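Local coordinates for protein transcription termination factor NusA (Planctomyces limnophilus, PDB 4MTN) that probably takes part in both transcription termination and antitermination, binding the core RNA polymerase and the nascent RNA, at residues N260-S265 against R300-L305. Residues are numbered along the deposited sequence; the frame is centred on the assembly and turned at random.
Sequences NAMQPS and RLASKL
Ala261 and Ala302 bring the two backbones together, their CA atoms 5.1 Å apart, where the last turn of helix 254-261 meets the middle of helix 297-306. Beyond Ala261 the chain leaves the helix, while 300-305 stays helical throughout. Each alanine's CB is directed at the other segment, and the two lie 4.0 Å from each other. The Ala302 methyl also comes within 3.5 Å of the backbone O of Ala261, a carbonyl that receives a weak hydrogen bond from Lys209. One turn further along, Leu305 sets CG anti to its backbone N (chi1 -166°), and its CD2 branch reaches the Ala261 methyl at 3.8 Å. Next to Ala261, just past the helix end, the selenomethionine Met262 folds its chain back so that SE, rather than CE, meets CB of Ala302 at 3.8 Å; the side chain also packs on Ala291 of helix 285-292. Leu305 in turn lies on Lys209 and Ala211 of strand 207-214, so the contact probably sits where the two tandem type II KH domains of NusA meet. Small, buried and purely apolar, with no hydrogen bond between the segments, it probably joins the two domains through close methyl packing.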
# COMPACT_ATOMS: atom_id res chain seq x y z
N ASN A 260 -7.79 23.51 1.36
CA ASN A 260 -7.84 22.85 2.67
C ASN A 260 -6.62 21.96 2.90
O ASN A 260 -6.09 21.90 4.01
CB ASN A 260 -9.12 22.02 2.80
CG ASN A 260 -10.36 22.88 2.94
OD1 ASN A 260 -10.30 24.11 2.84
ND2 ASN A 260 -11.50 22.24 3.17
N ALA A 261 -6.19 21.28 1.85
CA ALA A 261 -5.05 20.37 1.93
C ALA A 261 -3.73 21.14 1.91
O ALA A 261 -2.70 20.62 2.33
CB ALA A 261 -5.10 19.36 0.80
N MSE A 262 -3.78 22.38 1.43
CA MSE A 262 -2.59 23.21 1.33
C MSE A 262 -2.30 23.97 2.62
O MSE A 262 -1.33 24.72 2.70
CB MSE A 262 -2.72 24.19 0.16
CG MSE A 262 -2.56 23.56 -1.21
SE MSE A 262 -0.81 22.72 -1.44
CE MSE A 262 0.31 24.29 -1.19
N GLN A 263 -3.15 23.78 3.62
CA GLN A 263 -2.94 24.38 4.93
C GLN A 263 -1.61 23.93 5.53
O GLN A 263 -1.15 22.82 5.23
CB GLN A 263 -4.10 24.03 5.87
CG GLN A 263 -5.42 24.70 5.51
CD GLN A 263 -5.41 26.20 5.73
OE1 GLN A 263 -4.65 26.71 6.56
NE2 GLN A 263 -6.24 26.92 4.99
N PRO A 264 -0.99 24.76 6.37
CA PRO A 264 -1.40 26.08 6.88
C PRO A 264 -1.38 27.21 5.85
O PRO A 264 -2.00 28.25 6.10
CB PRO A 264 -0.36 26.37 7.98
CG PRO A 264 0.29 25.05 8.27
CD PRO A 264 0.28 24.33 6.98
N SER A 265 -0.69 27.02 4.73
CA SER A 265 -0.54 28.08 3.74
C SER A 265 -1.88 28.52 3.14
O SER A 265 -2.81 27.73 3.03
CB SER A 265 0.40 27.63 2.62
OG SER A 265 -0.19 26.59 1.85
N ARG A 300 3.60 17.69 -1.35
CA ARG A 300 3.69 16.26 -1.62
C ARG A 300 2.54 15.49 -0.98
O ARG A 300 1.91 14.66 -1.63
CB ARG A 300 5.03 15.72 -1.11
CG ARG A 300 5.42 14.35 -1.64
CD ARG A 300 6.68 13.86 -0.95
NE ARG A 300 7.64 14.94 -0.77
CZ ARG A 300 8.65 14.91 0.10
NH1 ARG A 300 8.82 13.84 0.87
NH2 ARG A 300 9.47 15.94 0.20
N LEU A 301 2.27 15.79 0.29
CA LEU A 301 1.16 15.16 1.00
C LEU A 301 -0.18 15.66 0.49
O LEU A 301 -1.14 14.90 0.39
CB LEU A 301 1.28 15.41 2.50
CG LEU A 301 2.42 14.69 3.22
CD1 LEU A 301 2.47 15.09 4.69
CD2 LEU A 301 2.26 13.18 3.09
N ALA A 302 -0.24 16.94 0.15
CA ALA A 302 -1.46 17.55 -0.38
C ALA A 302 -1.83 16.94 -1.73
O ALA A 302 -3.00 16.87 -2.08
CB ALA A 302 -1.30 19.05 -0.49
N SER A 303 -0.81 16.51 -2.47
CA SER A 303 -1.03 15.88 -3.77
C SER A 303 -1.64 14.49 -3.61
O SER A 303 -2.60 14.15 -4.30
CB SER A 303 0.29 15.79 -4.54
OG SER A 303 0.80 17.08 -4.82
N LYS A 304 -1.09 13.70 -2.69
CA LYS A 304 -1.63 12.38 -2.40
C LYS A 304 -3.07 12.46 -1.90
O LYS A 304 -3.92 11.67 -2.30
CB LYS A 304 -0.78 11.66 -1.35
CG LYS A 304 0.51 11.05 -1.85
CD LYS A 304 0.93 9.89 -0.96
CE LYS A 304 2.39 9.51 -1.15
NZ LYS A 304 3.30 10.52 -0.54
N LEU A 305 -3.33 13.43 -1.03
CA LEU A 305 -4.64 13.60 -0.42
C LEU A 305 -5.70 13.96 -1.46
O LEU A 305 -6.79 13.39 -1.46
CB LEU A 305 -4.59 14.68 0.67
CG LEU A 305 -5.78 14.75 1.62
CD1 LEU A 305 -5.81 13.53 2.52
CD2 LEU A 305 -5.74 16.03 2.43